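Local coordinates for phenylalanine--tRNA ligase beta subunit (Bacteroides fragilis, PDB 3IG2), which forms, with the alpha subunit, the tetrameric ligase that charges tRNA(Phe) with phenylalanine at the cost of ATP, this chain being the beta-subunit core domain, at residues N11-A14 with E15-G19; T64-F67 with G68-S72; E145-F148 with K149-L153; K191-A195 with F196-N200. All blocks are in the same frame, centred on the assembly; numbering follows the deposited sequence. Where two conformers were deposited one is given.

Interaction 1: residues N11-A14 with E15-G19; sequences NLVA and EQLVG
Asn11 and Glu15 meet one helical turn apart, through both backbone and side chain. The backbone bonds come first. Four successive i to i+4 bonds run along this stretch. Glu15 N gives to Asn11 O at 2.9 Å, with an N-H...O angle of 163°. Gln16 N reaches Leu12 O at 3.0 Å. Leu17 N and Val18 N repeat the pattern on Val13 O and Ala14 O.

The polar side-chain contact is much slacker. Asn11 ND2 gives a weak bond to Glu15 OE2 at 3.2 Å, bent to 137° at the hydrogen. The amide and carboxylate planes are turned 68° against each other, so the two groups do not lie flat together. Asn11 CG stands anti to the backbone N and Glu15 runs out extended beyond CG, which brings the amide and the carboxylate close enough for the weak bond. The pair lies on an exposed side of the helix.

The apolar contact lies on the buried side. Val13 and Leu17 run side by side and point the same way, with Val13 CG1 3.8 Å from Leu17 CD1. Leu17 CG also rests against Val13 O. Strand 109-121 receives both residues, Val13 on Leu115 and Leu17 on Leu117. Gly19 O takes a hydrogen bond from Arg150 of the second subunit.

The arrangement is that of a regular amphipathic alpha-helix laid on a sheet, here in the core domain of the beta subunit, a member of the class II tRNA synthetase clan.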
loop_
_atom_site.group_PDB
_atom_site.type_symbol
_atom_site.label_atom_id
_atom_site.label_comp_id
_atom_site.label_asym_id
_atom_site.label_seq_id
_atom_site.Cartn_x
_atom_site.Cartn_y
_atom_site.Cartn_z
ATOM N N ASN B 11 -17.665 -9.169 -9.543
ATOM C CA ASN B 11 -17.352 -7.798 -9.172
ATOM C C ASN B 11 -16.372 -7.787 -7.994
ATOM O O ASN B 11 -15.384 -7.039 -8.014
ATOM C CB ASN B 11 -18.623 -7.005 -8.842
ATOM C CG ASN B 11 -18.312 -5.592 -8.347
ATOM O OD1 ASN B 11 -17.774 -4.760 -9.094
ATOM N ND2 ASN B 11 -18.637 -5.320 -7.079
ATOM N N LEU B 12 -16.626 -8.641 -6.999
ATOM C CA LEU B 12 -15.791 -8.712 -5.805
ATOM C C LEU B 12 -14.359 -9.125 -6.183
ATOM O O LEU B 12 -13.384 -8.527 -5.717
ATOM C CB LEU B 12 -16.398 -9.694 -4.807
ATOM C CG LEU B 12 -17.127 -9.245 -3.518
ATOM C CD1 LEU B 12 -17.502 -7.744 -3.424
ATOM C CD2 LEU B 12 -18.338 -10.153 -3.222
ATOM N N VAL B 13 -14.242 -10.129 -7.053
ATOM C CA VAL B 13 -12.920 -10.598 -7.509
ATOM C C VAL B 13 -12.180 -9.556 -8.341
ATOM O O VAL B 13 -10.965 -9.388 -8.181
ATOM C CB VAL B 13 -13.013 -11.961 -8.233
ATOM C CG1 VAL B 13 -11.703 -12.314 -8.926
ATOM C CG2 VAL B 13 -13.362 -13.065 -7.210
ATOM N N ALA B 14 -12.925 -8.833 -9.182
ATOM C CA ALA B 14 -12.378 -7.741 -9.979
ATOM C C ALA B 14 -11.833 -6.632 -9.090
ATOM O O ALA B 14 -10.720 -6.138 -9.327
ATOM C CB ALA B 14 -13.423 -7.188 -10.935
ATOM N N GLU B 15 -12.609 -6.238 -8.080
ATOM C CA GLU B 15 -12.190 -5.199 -7.138
ATOM C C GLU B 15 -10.929 -5.619 -6.390
ATOM O O GLU B 15 -10.019 -4.804 -6.182
ATOM C CB GLU B 15 -13.318 -4.860 -6.158
ATOM C CG GLU B 15 -14.597 -4.341 -6.842
ATOM C CD GLU B 15 -15.682 -3.897 -5.852
ATOM O OE1 GLU B 15 -15.647 -4.348 -4.684
ATOM O OE2 GLU B 15 -16.565 -3.086 -6.230
ATOM N N GLN B 16 -10.873 -6.895 -5.996
ATOM C CA GLN B 16 -9.714 -7.421 -5.293
ATOM C C GLN B 16 -8.469 -7.419 -6.174
ATOM O O GLN B 16 -7.397 -6.988 -5.740
ATOM C CB GLN B 16 -9.979 -8.829 -4.801
ATOM C CG GLN B 16 -8.776 -9.476 -4.158
ATOM C CD GLN B 16 -9.087 -10.876 -3.691
ATOM O OE1 GLN B 16 -8.672 -11.855 -4.312
ATOM N NE2 GLN B 16 -9.862 -10.981 -2.626
ATOM N N LEU B 17 -8.616 -7.872 -7.416
ATOM C CA LEU B 17 -7.499 -7.890 -8.353
ATOM C C LEU B 17 -7.009 -6.477 -8.686
ATOM O O LEU B 17 -5.794 -6.240 -8.714
ATOM C CB LEU B 17 -7.860 -8.673 -9.629
ATOM C CG LEU B 17 -8.025 -10.182 -9.433
ATOM C CD1 LEU B 17 -8.616 -10.876 -10.657
ATOM C CD2 LEU B 17 -6.678 -10.812 -9.049
ATOM N N VAL B 18 -7.939 -5.545 -8.917
ATOM C CA VAL B 18 -7.580 -4.147 -9.200
ATOM C C VAL B 18 -6.836 -3.597 -7.982
ATOM O O VAL B 18 -5.812 -2.948 -8.120
ATOM C CB VAL B 18 -8.828 -3.273 -9.574
ATOM C CG1 VAL B 18 -8.471 -1.770 -9.646
ATOM C CG2 VAL B 18 -9.423 -3.732 -10.914
ATOM N N GLY B 19 -7.328 -3.919 -6.785
ATOM C CA GLY B 19 -6.661 -3.521 -5.541
ATOM C C GLY B 19 -5.207 -4.000 -5.486
ATOM O O GLY B 19 -4.364 -3.352 -4.871
#

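Interaction 2: residues T64-F67 with G68-S72; sequences TLLF and GGLES
Phe67 O accepts the shortest bond between residues 64-67 and 68-72, from Glu71 N at 2.9 Å. The bond is nearly straight, 169° at the hydrogen. Glu71 CG packs 3.5 Å from the same Phe67 O. The carboxylate beyond it has another partner, since Glu71 OE2 is hydrogen-bonded to Tyr35 OH.

The next bond back is from Leu70 N to Leu66 O, at 3.1 Å. Gly69 N to Leu65 O is long and weak. Thr64 precedes the turn that leads into helix 66-75, and its OG1 accepts a capping bond from Leu66 N at 3.1 Å. A water joins the same turn: it donates to Thr64 O and accepts from Gly68 N at 3.0 Å.

Leu66, Phe67 and Leu70 supply the apolar part. Leu66 has CG anti to its backbone N (chi1 171°), which swings its CD1 to 4.1 Å from Leu70 CG. The two side chains are set at a slant to each other. Leu70 CD1 also comes to 4.4 Å from Phe67 CD1, approaching the ring obliquely.

The turn is buried near the middle of the chain. Leu65 packs on His114 and Trp118 of strand 109-121, and Leu66 on Tyr204 of strand 200-207. The Phe67 ring meets Tyr36 edge-to-face, and Met192 of helix 190-195 lies against Leu66 and Phe67.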
loop_
_atom_site.group_PDB
_atom_site.type_symbol
_atom_site.label_atom_id
_atom_site.label_comp_id
_atom_site.label_asym_id
_atom_site.label_seq_id
_atom_site.Cartn_x
_atom_site.Cartn_y
_atom_site.Cartn_z
ATOM N N THR B 64 -9.479 -21.121 -25.590
ATOM C CA THR B 64 -8.811 -20.714 -24.358
ATOM C C THR B 64 -8.676 -19.198 -24.362
ATOM O O THR B 64 -8.527 -18.585 -25.439
ATOM C CB THR B 64 -7.388 -21.379 -24.206
ATOM O OG1 THR B 64 -6.751 -20.918 -23.010
ATOM C CG2 THR B 64 -6.471 -21.087 -25.406
ATOM N N LEU B 65 -8.665 -18.610 -23.173
ATOM C CA LEU B 65 -8.277 -17.205 -23.030
ATOM C C LEU B 65 -6.805 -16.909 -23.253
ATOM O O LEU B 65 -6.418 -15.753 -23.516
ATOM C CB LEU B 65 -8.645 -16.694 -21.634
ATOM C CG LEU B 65 -10.153 -16.685 -21.291
ATOM C CD1 LEU B 65 -10.326 -16.025 -19.968
ATOM C CD2 LEU B 65 -10.923 -15.960 -22.355
ATOM N N LEU B 66 -5.960 -17.913 -23.116
ATOM C CA LEU B 66 -4.519 -17.656 -23.024
ATOM C C LEU B 66 -3.990 -16.715 -24.101
ATOM O O LEU B 66 -3.309 -15.709 -23.796
ATOM C CB LEU B 66 -3.758 -18.972 -23.136
ATOM C CG LEU B 66 -2.248 -18.873 -23.270
ATOM C CD1 LEU B 66 -1.649 -18.282 -22.005
ATOM C CD2 LEU B 66 -1.699 -20.261 -23.512
ATOM N N PHE B 67 -4.260 -17.062 -25.360
ATOM C CA PHE B 67 -3.587 -16.397 -26.478
ATOM C C PHE B 67 -3.887 -14.904 -26.594
ATOM O O PHE B 67 -2.987 -14.106 -26.864
ATOM C CB PHE B 67 -3.881 -17.114 -27.788
ATOM C CG PHE B 67 -3.494 -18.567 -27.767
ATOM C CD1 PHE B 67 -2.195 -18.948 -27.472
ATOM C CD2 PHE B 67 -4.424 -19.552 -28.061
ATOM C CE1 PHE B 67 -1.837 -20.289 -27.473
ATOM C CE2 PHE B 67 -4.070 -20.894 -28.066
ATOM C CZ PHE B 67 -2.792 -21.265 -27.770
ATOM N N GLY B 68 -5.137 -14.523 -26.354
ATOM C CA GLY B 68 -5.468 -13.124 -26.358
ATOM C C GLY B 68 -4.649 -12.351 -25.341
ATOM O O GLY B 68 -4.214 -11.244 -25.615
ATOM N N GLY B 69 -4.460 -12.930 -24.161
ATOM C CA GLY B 69 -3.630 -12.300 -23.131
ATOM C C GLY B 69 -2.167 -12.171 -23.559
ATOM O O GLY B 69 -1.516 -11.186 -23.227
ATOM N N LEU B 70 -1.647 -13.155 -24.291
ATOM C CA LEU B 70 -0.267 -13.072 -24.771
ATOM C C LEU B 70 -0.144 -11.979 -25.820
ATOM O O LEU B 70 0.838 -11.272 -25.819
ATOM C CB LEU B 70 0.248 -14.401 -25.323
ATOM C CG LEU B 70 0.397 -15.572 -24.353
ATOM C CD1 LEU B 70 0.880 -16.791 -25.105
ATOM C CD2 LEU B 70 1.317 -15.266 -23.168
ATOM N N GLU B 71 -1.140 -11.841 -26.692
ATOM C CA GLU B 71 -1.212 -10.709 -27.627
ATOM C C GLU B 71 -1.216 -9.357 -26.888
ATOM O O GLU B 71 -0.483 -8.439 -27.266
ATOM C CB GLU B 71 -2.445 -10.797 -28.514
ATOM C CG GLU B 71 -2.460 -11.944 -29.509
ATOM C CD GLU B 71 -3.859 -12.173 -30.102
ATOM O OE1 GLU B 71 -4.808 -11.521 -29.633
ATOM O OE2 GLU B 71 -4.017 -12.972 -31.051
ATOM N N SER B 72 -2.028 -9.265 -25.828
ATOM C CA SER B 72 -2.130 -8.047 -25.012
ATOM C C SER B 72 -0.800 -7.704 -24.355
ATOM O O SER B 72 -0.429 -6.542 -24.305
ATOM C CB SER B 72 -3.210 -8.190 -23.928
ATOM O OG SER B 72 -4.506 -8.360 -24.479
HETATM O O HOH W 1 -7.345 -16.487 -26.696
#

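Interaction 3: residues E145-F148 with K149-L153; sequences ENIF and KRLGL
Phe148 has one face of its ring overlapped by Leu153, whose CD1 sits 3.9 Å above the ring plane and offset toward the rim. This is a CH-pi contact, 4.2 Å from Leu153 CD1 to the Phe148 ring centroid. It is made possible by the Schellman motif that ends helix 134-150. Gly152 takes a positive phi of 70°, and the chain turns back over the last helical turn. Leu153 N then bonds to Phe148 O at 3.0 Å, and Gly152 N closes on Lys149 O. Phe148 O also receives a weak bond from Leu151 N, whose main acceptor is Ile147 O.

Ile147 and Leu151 lie side by side on the inner side of the helix. Ile147 reaches Leu207 of strand 200-207, while Leu151 meets Leu9 of helix 6-19 and Trp209 of helix 209-212. Arg150 bends away from this turn to pack on Leu12 and Gln16.

The outer side is charged. Glu145 and Lys149 form a salt bridge one turn apart; both side chains run out extended, which lets their ends meet. The bond is weak and long. The stronger partner of Lys149 NZ is Glu40 of the third subunit, with which it makes a salt bridge across the interface. Lys149 CE is as near the carboxylate as the charged nitrogen is: both Lys149 CE and Lys149 NZ stand 3.4 Å from Glu145 OE2.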
loop_
_atom_site.group_PDB
_atom_site.type_symbol
_atom_site.label_atom_id
_atom_site.label_comp_id
_atom_site.label_asym_id
_atom_site.label_seq_id
_atom_site.Cartn_x
_atom_site.Cartn_y
_atom_site.Cartn_z
ATOM N N GLU B 145 -5.236 -18.313 -4.543
ATOM C CA GLU B 145 -5.729 -18.723 -3.214
ATOM C C GLU B 145 -6.712 -17.680 -2.677
ATOM O O GLU B 145 -7.760 -18.012 -2.119
ATOM C CB GLU B 145 -4.583 -18.907 -2.229
ATOM C CG GLU B 145 -5.078 -18.856 -0.771
ATOM C CD GLU B 145 -4.169 -19.512 0.215
ATOM O OE1 GLU B 145 -2.991 -19.741 -0.079
ATOM O OE2 GLU B 145 -4.647 -19.802 1.331
ATOM N N ASN B 146 -6.382 -16.408 -2.889
ATOM C CA ASN B 146 -7.194 -15.313 -2.366
ATOM C C ASN B 146 -8.489 -15.136 -3.139
ATOM O O ASN B 146 -9.520 -14.730 -2.570
ATOM C CB ASN B 146 -6.367 -14.035 -2.283
ATOM C CG ASN B 146 -5.393 -14.075 -1.126
ATOM O OD1 ASN B 146 -5.700 -14.654 -0.072
ATOM N ND2 ASN B 146 -4.212 -13.477 -1.308
ATOM N N ILE B 147 -8.446 -15.483 -4.422
ATOM C CA ILE B 147 -9.669 -15.583 -5.210
ATOM C C ILE B 147 -10.540 -16.696 -4.651
ATOM O O ILE B 147 -11.739 -16.480 -4.407
ATOM C CB ILE B 147 -9.406 -15.804 -6.713
ATOM C CG1 ILE B 147 -8.841 -14.528 -7.328
ATOM C CG2 ILE B 147 -10.702 -16.107 -7.430
ATOM C CD1 ILE B 147 -8.221 -14.733 -8.679
ATOM N N PHE B 148 -9.959 -17.873 -4.430
ATOM C CA PHE B 148 -10.735 -18.966 -3.842
ATOM C C PHE B 148 -11.385 -18.565 -2.509
ATOM O O PHE B 148 -12.560 -18.845 -2.292
ATOM C CB PHE B 148 -9.907 -20.234 -3.666
ATOM C CG PHE B 148 -9.515 -20.894 -4.955
ATOM C CD1 PHE B 148 -10.170 -20.595 -6.155
ATOM C CD2 PHE B 148 -8.521 -21.853 -4.967
ATOM C CE1 PHE B 148 -9.832 -21.228 -7.317
ATOM C CE2 PHE B 148 -8.173 -22.484 -6.143
ATOM C CZ PHE B 148 -8.839 -22.171 -7.326
ATOM N N LYS B 149 -10.624 -17.923 -1.628
ATOM C CA LYS B 149 -11.144 -17.464 -0.343
ATOM C C LYS B 149 -12.305 -16.502 -0.521
ATOM O O LYS B 149 -13.298 -16.569 0.220
ATOM C CB LYS B 149 -10.043 -16.785 0.470
ATOM C CG LYS B 149 -9.042 -17.757 1.011
ATOM C CD LYS B 149 -7.938 -17.054 1.790
ATOM C CE LYS B 149 -7.208 -18.048 2.674
ATOM N NZ LYS B 149 -6.028 -17.444 3.372
ATOM N N ARG B 150 -12.167 -15.613 -1.512
ATOM C CA ARG B 150 -13.177 -14.618 -1.816
ATOM C C ARG B 150 -14.463 -15.315 -2.247
ATOM O O ARG B 150 -15.558 -14.840 -1.952
ATOM C CB ARG B 150 -12.666 -13.662 -2.899
ATOM C CG ARG B 150 -13.507 -12.406 -3.125
ATOM C CD ARG B 150 -14.364 -12.104 -1.921
ATOM N NE ARG B 150 -14.236 -10.726 -1.504
ATOM C CZ ARG B 150 -15.000 -10.154 -0.580
ATOM N NH1 ARG B 150 -15.941 -10.862 0.034
ATOM N NH2 ARG B 150 -14.817 -8.880 -0.270
ATOM N N LEU B 151 -14.325 -16.466 -2.904
ATOM C CA LEU B 151 -15.503 -17.222 -3.346
ATOM C C LEU B 151 -16.019 -18.126 -2.235
ATOM O O LEU B 151 -16.973 -18.849 -2.429
ATOM C CB LEU B 151 -15.209 -18.026 -4.622
ATOM C CG LEU B 151 -14.601 -17.261 -5.830
ATOM C CD1 LEU B 151 -14.201 -18.170 -7.003
ATOM C CD2 LEU B 151 -15.546 -16.179 -6.338
ATOM N N GLY B 152 -15.384 -18.089 -1.072
ATOM C CA GLY B 152 -15.807 -18.940 0.040
ATOM C C GLY B 152 -15.518 -20.415 -0.199
ATOM O O GLY B 152 -16.124 -21.276 0.451
ATOM N N LEU B 153 -14.607 -20.707 -1.128
ATOM C CA LEU B 153 -14.217 -22.081 -1.429
ATOM C C LEU B 153 -13.369 -22.622 -0.309
ATOM O O LEU B 153 -12.518 -21.920 0.245
ATOM C CB LEU B 153 -13.443 -22.186 -2.738
ATOM C CG LEU B 153 -14.029 -22.872 -3.971
ATOM C CD1 LEU B 153 -12.863 -23.146 -4.912
ATOM C CD2 LEU B 153 -14.746 -24.196 -3.638
#

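Interaction 4: residues K191-A195 with F196-N200; sequences KMLKA and FDVDN
Leu193 O accepts from Val198 N at 2.9 Å, 168° at the hydrogen. Asp197 N closes on Lys194 O at 3.0 Å, from well above the carbonyl plane. Asp197 has positive phi, and the two bonds make a Schellman motif that ends helix 190-195.

The tight part lies on the inner side. Leu193 CD2 meets Val198 CG1 at 4.1 Å, the two side chains set at an angle. Leu193 CD1 also touches the backbone O of Asn200 at 3.7 Å. Phe196 folds back along the helix end, and the edge of its ring faces Met192 O, with Phe196 CD2 3.5 Å from that oxygen. The selenium of Met192, a selenomethionine, is 4.4 Å from Phe196 CE2.

The solvent side is looser. Lys194 and Asp197 are exposed, and the CB of each points away from the other segment.

Helix 66-75 lies against the inner side, with Leu70 on Phe196 and Ile73 on Val198. Beyond the turn the chain enters strand 200-207, and Asp199 is bonded through its backbone to Val124.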
loop_
_atom_site.group_PDB
_atom_site.type_symbol
_atom_site.label_atom_id
_atom_site.label_comp_id
_atom_site.label_asym_id
_atom_site.label_seq_id
_atom_site.Cartn_x
_atom_site.Cartn_y
_atom_site.Cartn_z
ATOM N N LYS B 191 8.886 -21.550 -25.544
ATOM C CA LYS B 191 8.513 -21.666 -26.955
ATOM C C LYS B 191 7.289 -20.793 -27.230
ATOM O O LYS B 191 7.253 -20.030 -28.184
ATOM C CB LYS B 191 8.286 -23.144 -27.327
ATOM C CG LYS B 191 7.445 -23.412 -28.581
ATOM C CD LYS B 191 7.678 -24.852 -29.086
ATOM C CE LYS B 191 6.848 -25.146 -30.327
ATOM N NZ LYS B 191 7.012 -26.564 -30.800
HETATM N N MSE B 192 6.304 -20.857 -26.348
HETATM C CA MSE B 192 5.096 -20.059 -26.525
HETATM C C MSE B 192 5.272 -18.551 -26.377
HETATM O O MSE B 192 4.646 -17.791 -27.098
HETATM C CB MSE B 192 4.020 -20.559 -25.577
HETATM C CG MSE B 192 3.387 -21.765 -26.173
HETATM SE SE MSE B 192 1.804 -21.137 -27.044
HETATM C CE MSE B 192 0.993 -21.101 -25.271
ATOM N N LEU B 193 6.103 -18.118 -25.439
ATOM C CA LEU B 193 6.408 -16.698 -25.314
ATOM C C LEU B 193 7.021 -16.192 -26.624
ATOM O O LEU B 193 6.678 -15.120 -27.122
ATOM C CB LEU B 193 7.402 -16.486 -24.160
ATOM C CG LEU B 193 6.914 -16.977 -22.805
ATOM C CD1 LEU B 193 8.002 -16.872 -21.750
ATOM C CD2 LEU B 193 5.705 -16.188 -22.421
ATOM N N LYS B 194 7.944 -16.980 -27.161
ATOM C CA LYS B 194 8.658 -16.626 -28.373
ATOM C C LYS B 194 7.696 -16.480 -29.547
ATOM O O LYS B 194 7.733 -15.492 -30.273
ATOM C CB LYS B 194 9.687 -17.703 -28.678
ATOM C CG LYS B 194 10.458 -17.462 -29.949
ATOM C CD LYS B 194 11.517 -16.402 -29.741
ATOM C CE LYS B 194 12.816 -17.001 -29.244
ATOM N NZ LYS B 194 13.965 -16.420 -30.002
ATOM N N ALA B 195 6.820 -17.466 -29.710
ATOM C CA ALA B 195 5.874 -17.441 -30.819
ATOM C C ALA B 195 4.963 -16.221 -30.736
ATOM O O ALA B 195 4.426 -15.807 -31.754
ATOM C CB ALA B 195 5.054 -18.727 -30.865
ATOM N N PHE B 196 4.804 -15.642 -29.540
ATOM C CA PHE B 196 3.959 -14.443 -29.379
ATOM C C PHE B 196 4.694 -13.106 -29.261
ATOM O O PHE B 196 4.057 -12.075 -29.049
ATOM C CB PHE B 196 2.965 -14.616 -28.224
ATOM C CG PHE B 196 1.727 -15.361 -28.623
ATOM C CD1 PHE B 196 0.584 -14.668 -29.029
ATOM C CD2 PHE B 196 1.713 -16.743 -28.625
ATOM C CE1 PHE B 196 -0.551 -15.352 -29.417
ATOM C CE2 PHE B 196 0.593 -17.452 -29.031
ATOM C CZ PHE B 196 -0.542 -16.762 -29.428
ATOM N N ASP B 197 6.017 -13.118 -29.435
ATOM C CA ASP B 197 6.835 -11.897 -29.322
ATOM C C ASP B 197 6.797 -11.323 -27.902
ATOM O O ASP B 197 6.787 -10.106 -27.724
ATOM C CB ASP B 197 6.358 -10.800 -30.292
ATOM C CG ASP B 197 6.607 -11.135 -31.738
ATOM O OD1 ASP B 197 7.377 -12.079 -32.028
ATOM O OD2 ASP B 197 6.036 -10.423 -32.599
ATOM N N VAL B 198 6.762 -12.195 -26.903
ATOM C CA VAL B 198 6.739 -11.767 -25.523
ATOM C C VAL B 198 8.133 -12.024 -24.966
ATOM O O VAL B 198 8.588 -13.161 -24.991
ATOM C CB VAL B 198 5.657 -12.548 -24.742
ATOM C CG1 VAL B 198 5.686 -12.168 -23.278
ATOM C CG2 VAL B 198 4.267 -12.272 -25.372
ATOM N N ASP B 199 8.788 -10.981 -24.452
ATOM C CA ASP B 199 10.187 -11.221 -24.045
ATOM C C ASP B 199 10.391 -11.246 -22.539
ATOM O O ASP B 199 11.512 -11.304 -22.062
ATOM C CB ASP B 199 11.163 -10.229 -24.731
ATOM C CG ASP B 199 12.526 -10.865 -25.097
ATOM O OD1 ASP B 199 12.683 -11.315 -26.258
ATOM O OD2 ASP B 199 13.439 -10.892 -24.242
ATOM N N ASN B 200 9.292 -11.346 -21.796
ATOM C CA ASN B 200 9.327 -11.576 -20.350
ATOM C C ASN B 200 8.634 -12.882 -20.036
ATOM O O ASN B 200 7.782 -13.352 -20.797
ATOM C CB ASN B 200 8.646 -10.426 -19.580
ATOM C CG ASN B 200 9.440 -9.119 -19.644
ATOM O OD1 ASN B 200 10.167 -8.754 -18.704
ATOM N ND2 ASN B 200 9.301 -8.410 -20.748
#

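How the interactions relate
All four contacts are local and follow in series along the chain; none crosses another and none closes a long loop. Interaction 1 lies in helix 6-19, near the N terminus. Interaction 2 opens helix 66-75. Interaction 3 ends helix 134-150, and interaction 4 ends helix 190-195 just before strand 200-207. They form two touching pairs. Interactions 1 and 3 have centres about 12 Å apart and join their helices where Gln16 OE1 packs 3.5 Å from Asn146 O. Interactions 2 and 4, also about 12 Å apart between centres, meet where the Phe67 and Phe196 rings lie nearly parallel. Interactions 3 and 4 stand on opposite sides of the chain's centre.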